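Local coordinates for protein importin subunit beta-1 (Saccharomyces cerevisiae, PDB 5OWU) that carries proteins into the nucleus by pairing with importin alpha, the adaptor that recognises classical nuclear localization signals in cargo, at residues Leu55-Lys66 / Glu108-Leu118; Met136-Gly144 / Asn179-Gly187. All blocks are in the same frame, centred on the assembly; numbering follows the deposited sequence. Where two conformers were deposited one is given.

Interaction 1: Leu55-Lys66 / Glu108-Leu118; sequences LEGRILAALTLK and EPRIANAAAQL
Ala62 and Ala114 meet methyl to methyl, CB to CB at 3.8 Å, where helix 55-67 runs beside helix 109-126 with the segment axes 8.6 Å apart and inclined by 13°. This is the close-packed part: Ile59 brings CG2 to the same Ala114 methyl, and Leu118 slides CD1 against CG of Leu65 at 3.8 Å. Ile111, with CG1 anti to its carbonyl carbon (chi1 -65°), sends CD1 over one face of the Arg58 guanidinium, 3.5 Å above the plane and toward its rim, while its CG1 rests on Leu55 CD2. Arg58 NE is itself bonded to Leu48 O in the preceding helix, which helps fix the flat group under the isoleucine. A methionine in place of Arg58 would probably leave Leu48 O without this donor and Ile111 without its flat platform. The solvent side relies on long polar chains and water rather than on close apolar packing. Arg110 lies across Leu55, NH2 3.3 Å from CD1, and reaches Glu56 through a water that donates to OE2 and accepts from NH2. At the far end Lys66 CD packs on Gln117 CB at 3.6 Å, and two waters link Gln117 OE1 to Lys66 NZ, weakly on the lysine side. Near-parallel helices of consecutive repeats, HEAT 2 and HEAT 3, packed through alanines and larger aliphatic side chains, are characteristic of a HEAT-repeat solenoid.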
loop_
_atom_site.group_PDB
_atom_site.type_symbol
_atom_site.label_atom_id
_atom_site.label_comp_id
_atom_site.label_asym_id
_atom_site.label_seq_id
_atom_site.Cartn_x
_atom_site.Cartn_y
_atom_site.Cartn_z
ATOM N N LEU A 55 7.560 26.497 27.748
ATOM C CA LEU A 55 7.034 25.149 27.556
ATOM C C LEU A 55 7.566 24.505 26.285
ATOM O O LEU A 55 7.972 23.337 26.286
ATOM C CB LEU A 55 5.507 25.180 27.513
ATOM C CG LEU A 55 4.695 24.930 28.778
ATOM C CD1 LEU A 55 3.256 24.643 28.361
ATOM C CD2 LEU A 55 5.243 23.788 29.618
ATOM N N GLU A 56 7.554 25.247 25.179
ATOM C CA GLU A 56 7.955 24.653 23.912
ATOM C C GLU A 56 9.417 24.241 23.922
ATOM O O GLU A 56 9.784 23.258 23.269
ATOM C CB GLU A 56 7.694 25.627 22.773
ATOM C CG GLU A 56 6.235 25.779 22.448
ATOM C CD GLU A 56 6.017 26.819 21.392
ATOM O OE1 GLU A 56 6.611 26.682 20.304
ATOM O OE2 GLU A 56 5.267 27.775 21.659
ATOM N N GLY A 57 10.265 24.985 24.637
ATOM C CA GLY A 57 11.661 24.599 24.758
ATOM C C GLY A 57 11.847 23.333 25.570
ATOM O O GLY A 57 12.719 22.519 25.266
ATOM N N ARG A 58 11.034 23.152 26.616
ATOM C CA ARG A 58 11.106 21.936 27.423
ATOM C C ARG A 58 10.646 20.720 26.622
ATOM O O ARG A 58 11.307 19.664 26.609
ATOM C CB ARG A 58 10.248 22.112 28.679
ATOM C CG ARG A 58 10.603 23.348 29.519
ATOM C CD ARG A 58 9.568 23.617 30.604
ATOM N NE ARG A 58 9.406 22.480 31.500
ATOM C CZ ARG A 58 8.527 22.420 32.499
ATOM N NH1 ARG A 58 7.719 23.437 32.746
ATOM N NH2 ARG A 58 8.452 21.330 33.252
ATOM N N ILE A 59 9.505 20.857 25.945
ATOM C CA ILE A 59 9.021 19.804 25.059
ATOM C C ILE A 59 10.069 19.486 24.001
ATOM O O ILE A 59 10.369 18.315 23.727
ATOM C CB ILE A 59 7.677 20.234 24.439
ATOM C CG1 ILE A 59 6.612 20.342 25.535
ATOM C CG2 ILE A 59 7.219 19.258 23.356
ATOM C CD1 ILE A 59 5.555 21.403 25.281
ATOM N N LEU A 60 10.669 20.524 23.418
ATOM C CA LEU A 60 11.689 20.317 22.397
ATOM C C LEU A 60 12.899 19.579 22.962
ATOM O O LEU A 60 13.459 18.697 22.304
ATOM C CB LEU A 60 12.107 21.660 21.803
ATOM C CG LEU A 60 13.270 21.638 20.814
ATOM C CD1 LEU A 60 12.895 20.923 19.533
ATOM C CD2 LEU A 60 13.742 23.061 20.519
ATOM N N ALA A 61 13.322 19.923 24.178
ATOM C CA ALA A 61 14.427 19.203 24.805
ATOM C C ALA A 61 14.146 17.707 24.844
ATOM O O ALA A 61 14.958 16.885 24.376
ATOM C CB ALA A 61 14.659 19.728 26.221
ATOM N N ALA A 62 12.978 17.342 25.393
ATOM C CA ALA A 62 12.634 15.928 25.508
ATOM C C ALA A 62 12.547 15.251 24.145
ATOM O O ALA A 62 13.044 14.133 23.965
ATOM C CB ALA A 62 11.318 15.772 26.263
ATOM N N LEU A 63 11.909 15.896 23.172
ATOM C CA LEU A 63 11.690 15.226 21.892
ATOM C C LEU A 63 12.987 15.091 21.095
ATOM O O LEU A 63 13.182 14.095 20.387
ATOM C CB LEU A 63 10.624 15.971 21.085
ATOM C CG LEU A 63 9.233 16.062 21.733
ATOM C CD1 LEU A 63 8.248 16.823 20.835
ATOM C CD2 LEU A 63 8.688 14.673 22.073
ATOM N N THR A 64 13.881 16.079 21.184
ATOM C CA THR A 64 15.163 15.978 20.491
ATOM C C THR A 64 16.000 14.848 21.079
ATOM O O THR A 64 16.559 14.015 20.344
ATOM C CB THR A 64 15.922 17.308 20.571
ATOM O OG1 THR A 64 15.103 18.369 20.068
ATOM C CG2 THR A 64 17.207 17.248 19.744
ATOM N N LEU A 65 16.070 14.773 22.410
ATOM C CA LEU A 65 16.764 13.632 22.997
ATOM C C LEU A 65 16.108 12.316 22.573
ATOM O O LEU A 65 16.803 11.362 22.197
ATOM C CB LEU A 65 16.808 13.766 24.514
ATOM C CG LEU A 65 17.522 12.623 25.235
ATOM C CD1 LEU A 65 18.938 12.355 24.674
ATOM C CD2 LEU A 65 17.579 12.936 26.707
ATOM N N LYS A 66 14.771 12.255 22.583
ATOM C CA LYS A 66 14.084 11.039 22.145
ATOM C C LYS A 66 14.511 10.652 20.743
ATOM O O LYS A 66 14.746 9.472 20.455
ATOM C CB LYS A 66 12.564 11.226 22.184
ATOM C CG LYS A 66 11.760 10.124 21.455
ATOM C CD LYS A 66 10.348 10.554 21.186
ATOM C CE LYS A 66 10.271 11.440 19.952
ATOM N NZ LYS A 66 9.952 10.658 18.718
ATOM N N GLU A 108 1.147 19.620 33.558
ATOM C CA GLU A 108 1.014 20.113 32.195
ATOM C C GLU A 108 1.007 18.927 31.234
ATOM O O GLU A 108 2.043 18.259 31.088
ATOM C CB GLU A 108 2.159 21.061 31.865
ATOM C CG GLU A 108 2.299 21.422 30.389
ATOM C CD GLU A 108 1.030 21.994 29.791
ATOM O OE1 GLU A 108 0.563 21.457 28.766
ATOM O OE2 GLU A 108 0.503 22.979 30.348
ATOM N N PRO A 109 -0.108 18.633 30.551
ATOM C CA PRO A 109 -0.149 17.401 29.737
ATOM C C PRO A 109 0.854 17.357 28.597
ATOM O O PRO A 109 1.213 16.257 28.156
ATOM C CB PRO A 109 -1.597 17.369 29.209
ATOM C CG PRO A 109 -2.090 18.753 29.314
ATOM C CD PRO A 109 -1.394 19.354 30.508
ATOM N N ARG A 110 1.310 18.506 28.089
ATOM C CA ARG A 110 2.308 18.495 27.023
ATOM C C ARG A 110 3.672 18.057 27.550
ATOM O O ARG A 110 4.416 17.335 26.866
ATOM C CB ARG A 110 2.409 19.880 26.388
ATOM C CG ARG A 110 1.177 20.297 25.595
ATOM C CD ARG A 110 1.520 21.396 24.597
ATOM N NE ARG A 110 1.419 22.722 25.177
ATOM C CZ ARG A 110 2.079 23.789 24.736
ATOM N NH1 ARG A 110 2.923 23.699 23.713
ATOM N NH2 ARG A 110 1.904 24.952 25.335
ATOM N N ILE A 111 4.014 18.493 28.766
ATOM C CA ILE A 111 5.228 18.020 29.425
ATOM C C ILE A 111 5.131 16.522 29.654
ATOM O O ILE A 111 6.071 15.766 29.373
ATOM C CB ILE A 111 5.444 18.772 30.753
ATOM C CG1 ILE A 111 5.718 20.260 30.507
ATOM C CG2 ILE A 111 6.581 18.135 31.573
ATOM C CD1 ILE A 111 7.005 20.554 29.757
ATOM N N ALA A 112 3.976 16.075 30.159
ATOM C CA ALA A 112 3.767 14.662 30.448
ATOM C C ALA A 112 3.885 13.808 29.190
ATOM O O ALA A 112 4.478 12.725 29.220
ATOM C CB ALA A 112 2.396 14.476 31.097
ATOM N N ASN A 113 3.314 14.272 28.080
ATOM C CA ASN A 113 3.404 13.537 26.819
ATOM C C ASN A 113 4.850 13.446 26.329
ATOM O O ASN A 113 5.338 12.360 25.972
ATOM C CB ASN A 113 2.521 14.215 25.767
ATOM C CG ASN A 113 2.307 13.350 24.535
ATOM O OD1 ASN A 113 2.030 12.161 24.639
ATOM N ND2 ASN A 113 2.437 13.948 23.363
ATOM N N ALA A 114 5.556 14.583 26.289
ATOM C CA ALA A 114 6.957 14.539 25.866
ATOM C C ALA A 114 7.761 13.595 26.752
ATOM O O ALA A 114 8.559 12.776 26.263
ATOM C CB ALA A 114 7.556 15.942 25.899
ATOM N N ALA A 115 7.548 13.684 28.064
ATOM C CA ALA A 115 8.252 12.817 28.997
ATOM C C ALA A 115 7.915 11.354 28.743
ATOM O O ALA A 115 8.789 10.485 28.828
ATOM C CB ALA A 115 7.898 13.216 30.427
ATOM N N ALA A 116 6.653 11.062 28.424
ATOM C CA ALA A 116 6.253 9.688 28.148
ATOM C C ALA A 116 6.975 9.145 26.923
ATOM O O ALA A 116 7.399 7.983 26.906
ATOM C CB ALA A 116 4.738 9.609 27.950
ATOM N N GLN A 117 7.119 9.968 25.883
ATOM C CA GLN A 117 7.852 9.521 24.701
ATOM C C GLN A 117 9.329 9.282 25.015
ATOM O O GLN A 117 9.931 8.318 24.515
ATOM C CB GLN A 117 7.697 10.542 23.579
ATOM C CG GLN A 117 6.274 10.742 23.109
ATOM C CD GLN A 117 6.191 11.587 21.852
ATOM O OE1 GLN A 117 6.775 11.252 20.824
ATOM N NE2 GLN A 117 5.458 12.688 21.932
ATOM N N LEU A 118 9.929 10.144 25.844
ATOM C CA LEU A 118 11.333 9.967 26.218
ATOM C C LEU A 118 11.530 8.703 27.046
ATOM O O LEU A 118 12.448 7.906 26.789
ATOM C CB LEU A 118 11.822 11.199 26.992
ATOM C CG LEU A 118 13.258 11.158 27.532
ATOM C CD1 LEU A 118 14.228 11.026 26.395
ATOM C CD2 LEU A 118 13.562 12.395 28.340
HETATM O O HOH W 1 3.127 26.795 23.371
HETATM O O HOH W 2 7.633 12.738 18.764
HETATM O O HOH W 3 7.740 8.737 20.272
#

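Interaction 2: Met136-Gly144 / Asn179-Gly187; sequences MKIMVDNTG and NILIAIVQG
Stacking of consecutive HEAT repeats, here HEAT 4 on HEAT 5, sets Val140 of helix 133-142 as a knob into a hole formed by Asn179, Ile182, Ala183 and Gln186 of helix 177-188. The segment axes lie 8.2 Å apart and cross at 17°, and the backbones come closest at Val140 and Ala183, whose CA atoms are 4.4 Å apart; the small methyl of Ala183 is consistent with so close an approach. The two branches of the valine divide the work: CG1, anti to the backbone N, meets Ile182 CG2 at 3.7 Å, and CG2 rests on Asn179 O. One turn earlier, Met136 lays CB against CB of Asn179 and bends its chain to bring SD to Ile180 CG1, while Met162 of helix 149-165 also touches it. Toward Gly144 the packing turns polar. Thr143, the first residue to leave the helical conformation, gives its hydroxyl proton to Ala183 O, with OG1 in the carbonyl plane on a lone pair. The extended Gln186 side chain crosses over and donates twice from one nitrogen, so its amide is held by a main-chain carbonyl of the last helical turn and by the threonine hydroxyl just past it. Its NE2 reaches Val140 O at 2.9 Å, nearly in the amide plane, and Thr143 OG1 at 2.8 Å, the latter bond more bent, 134° at the hydrogen, and tilted 20° from that plane.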
loop_
_atom_site.group_PDB
_atom_site.type_symbol
_atom_site.label_atom_id
_atom_site.label_comp_id
_atom_site.label_asym_id
_atom_site.label_seq_id
_atom_site.Cartn_x
_atom_site.Cartn_y
_atom_site.Cartn_z
ATOM N N MET A 136 8.986 -0.786 35.535
ATOM C CA MET A 136 7.720 -1.502 35.433
ATOM C C MET A 136 7.001 -1.562 36.772
ATOM O O MET A 136 5.765 -1.545 36.811
ATOM C CB MET A 136 7.959 -2.903 34.877
ATOM C CG MET A 136 8.148 -2.924 33.373
ATOM S SD MET A 136 6.785 -2.121 32.515
ATOM C CE MET A 136 7.630 -0.815 31.656
ATOM N N LYS A 137 7.747 -1.616 37.875
ATOM C CA LYS A 137 7.128 -1.460 39.184
ATOM C C LYS A 137 6.486 -0.084 39.312
ATOM O O LYS A 137 5.367 0.045 39.829
ATOM C CB LYS A 137 8.177 -1.684 40.272
ATOM C CG LYS A 137 7.614 -1.956 41.660
ATOM C CD LYS A 137 7.586 -0.700 42.511
ATOM C CE LYS A 137 7.372 -1.030 43.981
ATOM N NZ LYS A 137 6.090 -1.733 44.216
ATOM N N ILE A 138 7.163 0.956 38.816
ATOM C CA ILE A 138 6.578 2.296 38.869
ATOM C C ILE A 138 5.311 2.360 38.019
ATOM O O ILE A 138 4.321 2.986 38.408
ATOM C CB ILE A 138 7.606 3.363 38.434
ATOM C CG1 ILE A 138 8.716 3.499 39.480
ATOM C CG2 ILE A 138 6.925 4.713 38.239
ATOM C CD1 ILE A 138 9.877 4.435 39.086
ATOM N N MET A 139 5.322 1.725 36.844
ATOM C CA MET A 139 4.156 1.776 35.968
ATOM C C MET A 139 2.978 1.038 36.593
ATOM O O MET A 139 1.853 1.543 36.588
ATOM C CB MET A 139 4.487 1.181 34.594
ATOM C CG MET A 139 5.521 1.970 33.756
ATOM S SD MET A 139 4.995 3.602 33.187
ATOM C CE MET A 139 5.721 4.644 34.449
ATOM N N VAL A 140 3.221 -0.153 37.150
ATOM C CA VAL A 140 2.143 -0.905 37.787
ATOM C C VAL A 140 1.568 -0.108 38.949
ATOM O O VAL A 140 0.346 0.004 39.102
ATOM C CB VAL A 140 2.643 -2.289 38.235
ATOM C CG1 VAL A 140 1.602 -2.995 39.130
ATOM C CG2 VAL A 140 2.958 -3.136 37.020
ATOM N N ASP A 141 2.437 0.467 39.787
ATOM C CA ASP A 141 1.932 1.271 40.895
ATOM C C ASP A 141 1.197 2.513 40.399
ATOM O O ASP A 141 0.209 2.929 41.013
ATOM C CB ASP A 141 3.075 1.662 41.836
ATOM C CG ASP A 141 3.651 0.472 42.578
ATOM O OD1 ASP A 141 2.958 -0.562 42.691
ATOM O OD2 ASP A 141 4.798 0.578 43.057
ATOM N N ASN A 142 1.635 3.091 39.277
ATOM C CA ASN A 142 1.093 4.359 38.785
ATOM C C ASN A 142 -0.311 4.236 38.201
ATOM O O ASN A 142 -1.029 5.239 38.141
ATOM C CB ASN A 142 2.013 4.950 37.713
ATOM C CG ASN A 142 3.138 5.771 38.297
ATOM O OD1 ASN A 142 3.377 5.737 39.497
ATOM N ND2 ASN A 142 3.828 6.526 37.449
ATOM N N THR A 143 -0.707 3.060 37.733
ATOM C CA THR A 143 -2.075 2.867 37.274
ATOM C C THR A 143 -2.932 2.178 38.325
ATOM O O THR A 143 -4.053 1.756 38.021
ATOM C CB THR A 143 -2.097 2.086 35.957
ATOM O OG1 THR A 143 -1.639 0.748 36.160
ATOM C CG2 THR A 143 -1.211 2.772 34.924
ATOM N N GLY A 144 -2.430 2.064 39.556
ATOM C CA GLY A 144 -3.238 1.551 40.645
ATOM C C GLY A 144 -4.462 2.409 40.905
ATOM O O GLY A 144 -4.509 3.602 40.585
ATOM N N ASN A 179 4.145 -7.415 33.316
ATOM C CA ASN A 179 3.931 -6.156 34.026
ATOM C C ASN A 179 3.258 -5.129 33.129
ATOM O O ASN A 179 2.377 -4.382 33.579
ATOM C CB ASN A 179 5.260 -5.629 34.555
ATOM C CG ASN A 179 5.746 -6.411 35.746
ATOM O OD1 ASN A 179 4.953 -6.776 36.610
ATOM N ND2 ASN A 179 7.045 -6.688 35.794
ATOM N N ILE A 180 3.617 -5.112 31.845
ATOM C CA ILE A 180 2.935 -4.209 30.927
ATOM C C ILE A 180 1.438 -4.466 30.997
ATOM O O ILE A 180 0.640 -3.550 31.240
ATOM C CB ILE A 180 3.492 -4.372 29.500
ATOM C CG1 ILE A 180 4.935 -3.863 29.455
ATOM C CG2 ILE A 180 2.613 -3.645 28.465
ATOM C CD1 ILE A 180 5.627 -4.072 28.120
ATOM N N LEU A 181 1.044 -5.739 30.908
ATOM C CA LEU A 181 -0.383 -6.033 30.921
ATOM C C LEU A 181 -0.999 -5.615 32.242
ATOM O O LEU A 181 -2.072 -4.992 32.265
ATOM C CB LEU A 181 -0.629 -7.511 30.634
ATOM C CG LEU A 181 -0.590 -7.865 29.147
ATOM C CD1 LEU A 181 -0.676 -9.365 28.964
ATOM C CD2 LEU A 181 -1.717 -7.168 28.366
ATOM N N ILE A 182 -0.301 -5.866 33.354
ATOM C CA ILE A 182 -0.873 -5.478 34.636
ATOM C C ILE A 182 -1.113 -3.983 34.639
ATOM O O ILE A 182 -2.201 -3.508 34.982
ATOM C CB ILE A 182 0.029 -5.909 35.805
ATOM C CG1 ILE A 182 0.091 -7.431 35.897
ATOM C CG2 ILE A 182 -0.503 -5.348 37.112
ATOM C CD1 ILE A 182 1.233 -7.939 36.749
ATOM N N ALA A 183 -0.117 -3.220 34.199
ATOM C CA ALA A 183 -0.274 -1.776 34.238
ATOM C C ALA A 183 -1.396 -1.341 33.303
ATOM O O ALA A 183 -2.203 -0.470 33.649
ATOM C CB ALA A 183 1.050 -1.097 33.883
ATOM N N ILE A 184 -1.502 -1.981 32.139
ATOM C CA ILE A 184 -2.472 -1.512 31.156
ATOM C C ILE A 184 -3.881 -1.907 31.571
ATOM O O ILE A 184 -4.790 -1.069 31.619
ATOM C CB ILE A 184 -2.119 -2.043 29.754
ATOM C CG1 ILE A 184 -0.890 -1.304 29.212
ATOM C CG2 ILE A 184 -3.311 -1.886 28.793
ATOM C CD1 ILE A 184 -0.413 -1.793 27.871
ATOM N N VAL A 185 -4.079 -3.187 31.892
ATOM C CA VAL A 185 -5.426 -3.673 32.185
ATOM C C VAL A 185 -5.966 -3.008 33.441
ATOM O O VAL A 185 -7.178 -2.786 33.560
ATOM C CB VAL A 185 -5.419 -5.209 32.291
ATOM C CG1 VAL A 185 -6.793 -5.741 32.689
ATOM C CG2 VAL A 185 -4.983 -5.812 30.962
ATOM N N GLN A 186 -5.085 -2.638 34.375
ATOM C CA GLN A 186 -5.522 -1.887 35.547
ATOM C C GLN A 186 -6.260 -0.618 35.143
ATOM O O GLN A 186 -7.274 -0.259 35.751
ATOM C CB GLN A 186 -4.327 -1.554 36.444
ATOM C CG GLN A 186 -3.947 -2.684 37.390
ATOM C CD GLN A 186 -2.748 -2.384 38.282
ATOM O OE1 GLN A 186 -2.354 -3.228 39.090
ATOM N NE2 GLN A 186 -2.163 -1.194 38.147
ATOM N N GLY A 187 -5.779 0.072 34.108
ATOM C CA GLY A 187 -6.480 1.255 33.650
ATOM C C GLY A 187 -7.694 0.971 32.789
ATOM O O GLY A 187 -8.558 1.844 32.656
#

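Interactions 1 and 2 are two steps of one solenoid, separated by the step from HEAT 3 to HEAT 4: the first joins HEAT 2 to HEAT 3, the second HEAT 4 to HEAT 5. Their centres lie 22 Å apart and their nearest atoms about 8 Å, so they do not touch; helix 109-126 leads along the chain to helix 133-142, and helix 149-165 packs against residues of both contacts. The comparison illustrates how a repeated architecture admits different solutions: 55-66 and 108-118 meet through direct apolar contacts and water-mediated polar links, whereas 136-144 and 179-187 add three direct hydrogen bonds to their apolar packing. Another protein's chain also packs on Ile182 and Gln186, placing interaction 2 beside a partner surface.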